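Putative peptidase (Bacteroides fragilis, PDB 5DYN) probably cleaves proteins as a clostripain-family (C11) cysteine protease linked to activation of the Bacteroides fragilis toxin, this chain being its C-terminal part. Local coordinates at residues Tyr90-Tyr94 with Trp105-Val109; Ser54-Ile58 with Asn194-Tyr198; Ala83-Tyr87 with Tyr187-Thr191. One frame throughout, in Å; residues are numbered along the deposited sequence.

Contact 1: residues Tyr90-Tyr94 with Trp105-Val109; sequences YQSRY and WTGGV. With NA (sodium ion), chain F.
Tyr-90 holds its ring beside its backbone N and anti to the carbonyl carbon (chi1 -76°), while Trp-105 swings its indole anti to its own N (chi1 -160°), and these two torsions bring the rings together. They form an offset edge-to-face pair, the edge of Tyr-90 directed at the face of Trp-105, with planes at 86°. The two rings come nearest at Tyr-90 CD1 and Trp-105 CD1, 3.4 Å apart. Val-109 packs its CG1 against Tyr-90 CB at 3.7 Å, and the phenol OH reaches beyond the contact to hydrogen-bond Gly-62 O. Next to this pair the two backbones converge on a sodium ion, bound by Trp-105 O at 2.5 Å and more loosely by Tyr-90 O at 3.0 Å. Gly-108 belongs to the same site, and its CA lies 3.5 Å from Tyr-94 CD1, at the edge of that ring. The CA-H of Thr-106 points to Arg-93 O (Thr-106 CA to Arg-93 O 3.3 Å). With its backbone carbonyl ligands, this is a sodium site between the C-terminal end of helix 78-92 and the loop that leads into strand 110-115.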
loop_
_atom_site.group_PDB
_atom_site.type_symbol
_atom_site.label_atom_id
_atom_site.label_comp_id
_atom_site.label_asym_id
_atom_site.label_seq_id
_atom_site.Cartn_x
_atom_site.Cartn_y
_atom_site.Cartn_z
ATOM N N TYR B 90 -5.550 -9.930 13.025
ATOM C CA TYR B 90 -6.593 -10.550 12.220
ATOM C C TYR B 90 -6.470 -12.066 12.188
ATOM O O TYR B 90 -7.457 -12.762 11.947
ATOM C CB TYR B 90 -6.573 -9.998 10.795
ATOM C CG TYR B 90 -7.164 -8.612 10.663
ATOM C CD1 TYR B 90 -8.512 -8.439 10.378
ATOM C CD2 TYR B 90 -6.374 -7.479 10.811
ATOM C CE1 TYR B 90 -9.058 -7.176 10.251
ATOM C CE2 TYR B 90 -6.911 -6.212 10.683
ATOM C CZ TYR B 90 -8.253 -6.066 10.404
ATOM O OH TYR B 90 -8.795 -4.807 10.279
ATOM N N GLN B 91 -5.269 -12.584 12.427
ATOM C CA GLN B 91 -5.091 -14.032 12.430
ATOM C C GLN B 91 -5.624 -14.618 13.738
ATOM O O GLN B 91 -6.078 -15.761 13.775
ATOM C CB GLN B 91 -3.619 -14.408 12.206
ATOM C CG GLN B 91 -2.701 -14.232 13.405
ATOM C CD GLN B 91 -2.681 -15.444 14.321
ATOM O OE1 GLN B 91 -3.171 -16.518 13.964
ATOM N NE2 GLN B 91 -2.120 -15.274 15.515
ATOM N N SER B 92 -5.580 -13.823 14.804
ATOM C CA SER B 92 -6.077 -14.255 16.105
ATOM C C SER B 92 -7.591 -14.398 16.083
ATOM O O SER B 92 -8.160 -15.236 16.782
ATOM C CB SER B 92 -5.663 -13.265 17.196
ATOM O OG SER B 92 -4.257 -13.260 17.367
ATOM N N ARG B 93 -8.240 -13.572 15.270
ATOM C CA ARG B 93 -9.693 -13.567 15.187
ATOM C C ARG B 93 -10.185 -14.269 13.922
ATOM O O ARG B 93 -11.374 -14.243 13.609
ATOM C CB ARG B 93 -10.210 -12.129 15.242
ATOM C CG ARG B 93 -9.881 -11.432 16.553
ATOM C CD ARG B 93 -10.010 -9.924 16.458
ATOM N NE ARG B 93 -9.788 -9.293 17.756
ATOM C CZ ARG B 93 -8.589 -9.093 18.295
ATOM N NH1 ARG B 93 -7.497 -9.471 17.645
ATOM N NH2 ARG B 93 -8.481 -8.515 19.484
ATOM N N TYR B 94 -9.261 -14.907 13.209
ATOM C CA TYR B 94 -9.586 -15.594 11.967
ATOM C C TYR B 94 -10.433 -16.835 12.212
ATOM O O TYR B 94 -10.053 -17.714 12.982
ATOM C CB TYR B 94 -8.306 -15.975 11.221
ATOM C CG TYR B 94 -8.544 -16.747 9.943
ATOM C CD1 TYR B 94 -8.957 -16.101 8.784
ATOM C CD2 TYR B 94 -8.350 -18.121 9.892
ATOM C CE1 TYR B 94 -9.173 -16.803 7.612
ATOM C CE2 TYR B 94 -8.564 -18.831 8.724
ATOM C CZ TYR B 94 -8.977 -18.167 7.588
ATOM O OH TYR B 94 -9.192 -18.871 6.427
ATOM N N TRP B 105 -14.213 -8.897 12.429
ATOM C CA TRP B 105 -13.580 -9.396 11.216
ATOM C C TRP B 105 -12.944 -10.766 11.419
ATOM O O TRP B 105 -11.902 -10.888 12.059
ATOM C CB TRP B 105 -12.527 -8.410 10.718
ATOM C CG TRP B 105 -12.199 -8.608 9.277
ATOM C CD1 TRP B 105 -11.300 -9.489 8.754
ATOM C CD2 TRP B 105 -12.774 -7.911 8.165
ATOM N NE1 TRP B 105 -11.278 -9.385 7.384
ATOM C CE2 TRP B 105 -12.173 -8.422 6.997
ATOM C CE3 TRP B 105 -13.736 -6.903 8.044
ATOM C CZ2 TRP B 105 -12.502 -7.961 5.724
ATOM C CZ3 TRP B 105 -14.062 -6.445 6.781
ATOM C CH2 TRP B 105 -13.446 -6.974 5.637
ATOM N N THR B 106 -13.572 -11.792 10.854
ATOM C CA THR B 106 -13.065 -13.156 10.949
ATOM C C THR B 106 -12.516 -13.646 9.611
ATOM O O THR B 106 -12.168 -14.819 9.463
ATOM C CB THR B 106 -14.161 -14.120 11.419
ATOM O OG1 THR B 106 -15.245 -14.092 10.485
ATOM C CG2 THR B 106 -14.669 -13.713 12.792
ATOM N N GLY B 107 -12.438 -12.739 8.642
ATOM C CA GLY B 107 -12.032 -13.090 7.294
ATOM C C GLY B 107 -10.530 -13.111 7.093
ATOM O O GLY B 107 -10.044 -13.470 6.020
ATOM N N GLY B 108 -9.789 -12.722 8.122
ATOM C CA GLY B 108 -8.341 -12.725 8.044
ATOM C C GLY B 108 -7.788 -11.572 7.231
ATOM O O GLY B 108 -8.482 -10.581 6.988
ATOM N N VAL B 109 -6.539 -11.714 6.797
ATOM C CA VAL B 109 -5.822 -10.637 6.125
ATOM C C VAL B 109 -4.515 -11.153 5.515
ATOM O O VAL B 109 -4.078 -12.267 5.810
ATOM C CB VAL B 109 -5.513 -9.478 7.106
ATOM C CG1 VAL B 109 -4.280 -9.798 7.944
ATOM C CG2 VAL B 109 -5.335 -8.159 6.364
HETATM NA NA NA F . -10.219 -12.329 10.984
#

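Contact 2: residues Ser54-Ile58 with Asn194-Tyr198; sequences SPTEI and NYSAY. With NA (sodium ion), chain J.
Glu-57 sends an extended side chain across to the end of strand 185-196, where residues 196 to 198 receive its carboxylate, and this is the tight part of the contact. Ser-196 OG donates to Glu-57 OE2 over 2.6 Å. The backbone N of Ala-197 takes the other oxygen, Glu-57 OE1, at 3.1 Å in a nearly straight bond. Both donors approach on the syn side and somewhat out of the carboxylate plane, so the two bonds together fix the rotation of the group. Ser-196 OG stands anti to its own N (chi1 174°), which lets it also accept from Tyr-198 N, 3.2 Å away, in an ST turn; Ala-199 N is a further partner. The serine thus ties the carboxylate to the turn after the strand. The ring of Tyr-198 brings CD2, at its edge, to 3.4 Å from Glu-57 OE2, its plane turned 59° from that of the carboxylate. The grip is close although Ala-197 and Tyr-198, which help make it, lie at the exposed rim.

Elsewhere the fit is looser. A water bridges the backbones, donating to Glu-57 O at 2.9 Å and to Tyr-195 O at 3.0 Å. On the buried flank, the methyl of Thr-56 merely touches the side chain of Asn-194. A second ST turn, Thr-56 N to Ser-54 OG, spans Pro-55, whose O, with Phe-34 O and Ser-212 OG, binds a sodium ion. A glutamate carboxylate held at the ST turn ending strand 185-196 thus joins the loop after strand 50-53 to the central mixed sheet.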
loop_
_atom_site.group_PDB
_atom_site.type_symbol
_atom_site.label_atom_id
_atom_site.label_comp_id
_atom_site.label_asym_id
_atom_site.label_seq_id
_atom_site.Cartn_x
_atom_site.Cartn_y
_atom_site.Cartn_z
ATOM N N SER B 54 -1.255 -4.557 1.281
ATOM C CA SER B 54 -1.681 -5.863 0.797
ATOM C C SER B 54 -1.719 -5.858 -0.718
ATOM O O SER B 54 -2.083 -4.853 -1.321
ATOM C CB SER B 54 -3.057 -6.235 1.351
ATOM O OG SER B 54 -3.509 -7.464 0.809
ATOM N N PRO B 55 -1.334 -6.979 -1.343
ATOM C CA PRO B 55 -1.457 -7.097 -2.798
ATOM C C PRO B 55 -2.919 -7.237 -3.209
ATOM O O PRO B 55 -3.276 -6.988 -4.365
ATOM C CB PRO B 55 -0.662 -8.365 -3.117
ATOM C CG PRO B 55 -0.745 -9.175 -1.864
ATOM C CD PRO B 55 -0.731 -8.179 -0.737
ATOM N N THR B 56 -3.757 -7.630 -2.254
ATOM C CA THR B 56 -5.182 -7.786 -2.501
ATOM C C THR B 56 -5.980 -6.786 -1.656
ATOM O O THR B 56 -5.469 -5.723 -1.296
ATOM C CB THR B 56 -5.645 -9.233 -2.210
ATOM O OG1 THR B 56 -7.048 -9.353 -2.474
ATOM C CG2 THR B 56 -5.355 -9.622 -0.761
ATOM N N GLU B 57 -7.229 -7.118 -1.344
ATOM C CA GLU B 57 -8.098 -6.192 -0.622
ATOM C C GLU B 57 -7.762 -6.075 0.865
ATOM O O GLU B 57 -7.441 -7.063 1.525
ATOM C CB GLU B 57 -9.558 -6.606 -0.789
ATOM C CG GLU B 57 -10.004 -6.644 -2.237
ATOM C CD GLU B 57 -11.438 -7.097 -2.396
ATOM O OE1 GLU B 57 -12.320 -6.533 -1.712
ATOM O OE2 GLU B 57 -11.684 -8.016 -3.208
ATOM N N ILE B 58 -7.841 -4.848 1.372
ATOM C CA ILE B 58 -7.632 -4.550 2.786
ATOM C C ILE B 58 -8.975 -4.492 3.520
ATOM O O ILE B 58 -9.924 -3.887 3.024
ATOM C CB ILE B 58 -6.870 -3.210 2.963
ATOM C CG1 ILE B 58 -5.367 -3.418 2.767
ATOM C CG2 ILE B 58 -7.135 -2.593 4.333
ATOM C CD1 ILE B 58 -4.728 -4.265 3.847
ATOM N N ASN B 194 -8.626 -14.982 2.568
ATOM C CA ASN B 194 -8.942 -13.580 2.824
ATOM C C ASN B 194 -10.383 -13.295 2.429
ATOM O O ASN B 194 -11.031 -14.118 1.777
ATOM C CB ASN B 194 -8.004 -12.644 2.050
ATOM C CG ASN B 194 -6.607 -12.577 2.642
ATOM O OD1 ASN B 194 -6.220 -13.405 3.464
ATOM N ND2 ASN B 194 -5.840 -11.583 2.216
ATOM N N TYR B 195 -10.886 -12.127 2.807
ATOM C CA TYR B 195 -12.233 -11.742 2.414
ATOM C C TYR B 195 -12.229 -10.739 1.266
ATOM O O TYR B 195 -11.513 -9.739 1.298
ATOM C CB TYR B 195 -13.002 -11.158 3.597
ATOM C CG TYR B 195 -14.337 -10.568 3.203
ATOM C CD1 TYR B 195 -15.440 -11.384 2.981
ATOM C CD2 TYR B 195 -14.495 -9.195 3.043
ATOM C CE1 TYR B 195 -16.661 -10.851 2.617
ATOM C CE2 TYR B 195 -15.714 -8.654 2.680
ATOM C CZ TYR B 195 -16.794 -9.487 2.469
ATOM O OH TYR B 195 -18.010 -8.955 2.108
ATOM N N SER B 196 -13.044 -11.020 0.257
ATOM C CA SER B 196 -13.267 -10.085 -0.835
ATOM C C SER B 196 -14.681 -9.517 -0.743
ATOM O O SER B 196 -15.650 -10.266 -0.625
ATOM C CB SER B 196 -13.053 -10.771 -2.187
ATOM O OG SER B 196 -13.402 -9.910 -3.255
ATOM N N ALA B 197 -14.799 -8.193 -0.796
ATOM C CA ALA B 197 -16.109 -7.546 -0.759
ATOM C C ALA B 197 -16.860 -7.754 -2.074
ATOM O O ALA B 197 -18.021 -7.364 -2.212
ATOM C CB ALA B 197 -15.960 -6.065 -0.458
ATOM N N TYR B 198 -16.192 -8.385 -3.032
ATOM C CA TYR B 198 -16.776 -8.630 -4.342
ATOM C C TYR B 198 -17.099 -10.109 -4.555
ATOM O O TYR B 198 -18.112 -10.443 -5.170
ATOM C CB TYR B 198 -15.830 -8.128 -5.435
ATOM C CG TYR B 198 -15.445 -6.677 -5.262
ATOM C CD1 TYR B 198 -16.226 -5.663 -5.801
ATOM C CD2 TYR B 198 -14.306 -6.320 -4.546
ATOM C CE1 TYR B 198 -15.883 -4.334 -5.639
ATOM C CE2 TYR B 198 -13.955 -4.992 -4.378
ATOM C CZ TYR B 198 -14.749 -4.004 -4.928
ATOM O OH TYR B 198 -14.407 -2.680 -4.770
HETATM NA NA NA J . -2.059 -5.176 -5.845
HETATM O O HOH W 1 -9.720 -8.041 2.951
#

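Contact 3: residues Ala83-Tyr87 with Tyr187-Thr191; sequences ASCYY and YWKST
Helix segment 83-87 and strand 187-190 run parallel, their axes 9.3 Å apart at closest approach and their N-to-C directions differing by only 1°. The CA atoms nearest each other are 7.6 Å apart at Ala-83 and Tyr-187 and 7.0 Å at Tyr-87 and Lys-189, and side chains from both segments meet between them.

Two tyrosines, one from each segment, dominate that interface. Tyr-187 reaches from the strand with its ring anti to the backbone N (chi1 -177°) and turns one face to the methyl of Ala-83, whose CB sits 3.9 Å from the ring centroid in a CH-pi contact displaced toward the rim. The phenol end carries on toward the next helical turn, where Tyr-187 OH meets Tyr-87 CB at 3.4 Å, and it also brushes Ser-84 CA. Tyr-87 crosses the other way, roughly at right angles to Tyr-187. Lys-189 CB stands almost exactly over the centre of its ring, 3.7 Å from the centroid and 5° off the normal. The lysine chain then bends at chi2 and chi3, so that Lys-189 CE comes back to 3.6 Å from Tyr-87 CE2, and methylenes rather than charge cover the ring. At the ring edge lies Thr-191 N, while the phenol makes a weak hydrogen bond, Tyr-87 OH to Ser-190 O, of 3.5 Å.

Ala-83 also rests on Val-111 and Val-113 of strand 110-115, which pairs antiparallel with strand 185-196. Cys-85, on the face away from the strand, touches helix 65-72. Tyr-86 hydrogen-bonds Asp-31 OD1 at the end of strand 25-31. Helix 78-92 thus touches both the mixed sheet and helix 65-72.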
loop_
_atom_site.group_PDB
_atom_site.type_symbol
_atom_site.label_atom_id
_atom_site.label_comp_id
_atom_site.label_asym_id
_atom_site.label_seq_id
_atom_site.Cartn_x
_atom_site.Cartn_y
_atom_site.Cartn_z
ATOM N N ALA B 83 3.719 -4.543 10.128
ATOM C CA ALA B 83 3.129 -5.648 9.384
ATOM C C ALA B 83 2.702 -6.793 10.297
ATOM O O ALA B 83 1.581 -7.293 10.190
ATOM C CB ALA B 83 4.100 -6.154 8.337
ATOM N N SER B 84 3.598 -7.207 11.188
ATOM C CA SER B 84 3.314 -8.320 12.091
ATOM C C SER B 84 2.154 -7.994 13.030
ATOM O O SER B 84 1.325 -8.857 13.312
ATOM C CB SER B 84 4.560 -8.696 12.897
ATOM O OG SER B 84 5.041 -7.590 13.641
ATOM N N CYS B 85 2.094 -6.751 13.503
ATOM C CA CYS B 85 0.972 -6.302 14.331
ATOM C C CYS B 85 -0.341 -6.403 13.571
ATOM O O CYS B 85 -1.317 -6.959 14.072
ATOM C CB CYS B 85 1.180 -4.862 14.806
ATOM S SG CYS B 85 2.338 -4.681 16.171
ATOM N N TYR B 86 -0.347 -5.851 12.362
ATOM C CA TYR B 86 -1.504 -5.894 11.483
ATOM C C TYR B 86 -1.966 -7.336 11.300
ATOM O O TYR B 86 -3.151 -7.647 11.456
ATOM C CB TYR B 86 -1.168 -5.284 10.122
ATOM C CG TYR B 86 -2.354 -4.792 9.316
ATOM C CD1 TYR B 86 -2.363 -3.514 8.760
ATOM C CD2 TYR B 86 -3.471 -5.592 9.127
ATOM C CE1 TYR B 86 -3.436 -3.065 8.023
ATOM C CE2 TYR B 86 -4.555 -5.147 8.396
ATOM C CZ TYR B 86 -4.532 -3.885 7.848
ATOM O OH TYR B 86 -5.611 -3.445 7.122
ATOM N N TYR B 87 -1.018 -8.216 10.979
ATOM C CA TYR B 87 -1.341 -9.610 10.695
ATOM C C TYR B 87 -1.814 -10.375 11.929
ATOM O O TYR B 87 -2.833 -11.063 11.877
ATOM C CB TYR B 87 -0.138 -10.331 10.089
ATOM C CG TYR B 87 -0.395 -11.812 9.908
ATOM C CD1 TYR B 87 -1.188 -12.270 8.868
ATOM C CD2 TYR B 87 0.132 -12.748 10.793
ATOM C CE1 TYR B 87 -1.442 -13.616 8.701
ATOM C CE2 TYR B 87 -0.116 -14.098 10.633
ATOM C CZ TYR B 87 -0.905 -14.525 9.583
ATOM O OH TYR B 87 -1.162 -15.866 9.407
ATOM N N TYR B 187 8.789 -9.402 4.275
ATOM C CA TYR B 187 7.693 -9.914 5.088
ATOM C C TYR B 187 6.507 -10.276 4.210
ATOM O O TYR B 187 6.134 -9.520 3.314
ATOM C CB TYR B 187 7.269 -8.888 6.145
ATOM C CG TYR B 187 6.184 -9.378 7.087
ATOM C CD1 TYR B 187 4.839 -9.311 6.731
ATOM C CD2 TYR B 187 6.503 -9.899 8.335
ATOM C CE1 TYR B 187 3.847 -9.758 7.587
ATOM C CE2 TYR B 187 5.516 -10.346 9.202
ATOM C CZ TYR B 187 4.190 -10.271 8.821
ATOM O OH TYR B 187 3.202 -10.712 9.673
ATOM N N TRP B 188 5.916 -11.435 4.476
ATOM C CA TRP B 188 4.696 -11.849 3.796
ATOM C C TRP B 188 3.982 -12.917 4.607
ATOM O O TRP B 188 4.435 -14.058 4.696
ATOM C CB TRP B 188 4.999 -12.360 2.387
ATOM C CG TRP B 188 3.821 -12.986 1.691
ATOM C CD1 TRP B 188 3.754 -14.247 1.173
ATOM C CD2 TRP B 188 2.544 -12.382 1.440
ATOM N NE1 TRP B 188 2.518 -14.465 0.613
ATOM C CE2 TRP B 188 1.757 -13.336 0.762
ATOM C CE3 TRP B 188 1.990 -11.127 1.720
ATOM C CZ2 TRP B 188 0.448 -13.076 0.362
ATOM C CZ3 TRP B 188 0.689 -10.872 1.320
ATOM C CH2 TRP B 188 -0.065 -11.842 0.646
ATOM N N LYS B 189 2.869 -12.526 5.215
ATOM C CA LYS B 189 2.057 -13.446 5.997
ATOM C C LYS B 189 0.598 -13.311 5.598
ATOM O O LYS B 189 0.116 -12.208 5.321
ATOM C CB LYS B 189 2.229 -13.186 7.495
ATOM C CG LYS B 189 3.603 -13.535 8.031
ATOM C CD LYS B 189 3.766 -15.035 8.172
ATOM C CE LYS B 189 2.836 -15.585 9.242
ATOM N NZ LYS B 189 3.062 -17.035 9.491
ATOM N N SER B 190 -0.098 -14.438 5.559
ATOM C CA SER B 190 -1.507 -14.443 5.206
ATOM C C SER B 190 -2.249 -15.575 5.888
ATOM O O SER B 190 -1.715 -16.668 6.061
ATOM C CB SER B 190 -1.684 -14.559 3.693
ATOM O OG SER B 190 -3.062 -14.594 3.352
ATOM N N THR B 191 -3.487 -15.301 6.276
ATOM C CA THR B 191 -4.394 -16.350 6.699
ATOM C C THR B 191 -4.645 -17.262 5.500
ATOM O O THR B 191 -4.443 -16.843 4.359
ATOM C CB THR B 191 -5.715 -15.766 7.236
ATOM O OG1 THR B 191 -6.276 -14.870 6.269
ATOM C CG2 THR B 191 -5.467 -15.012 8.532
#

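Overall arrangement
From the N terminus, the chain leaves strand 50-53 into residues 54-58, which open contact 2, and, after helix 65-72, enters helix 78-92, which supplies contact 3 through residues 83-87 and contact 1 through residues 90-94. Contact 1 closes first, after a short loop, at residues 105-109. Strand 185-196 then closes contact 3 at 187-191 and contact 2 at 194-198, so the three loops lie one within another and none cross. Contacts 1 and 3 share the helix; contacts 2 and 3 share the strand. Val-109 O and Thr-191 N, probably hydrogen-bonded, join contacts 1 and 3, and Trp-105 packs on Tyr-195 between contacts 1 and 2.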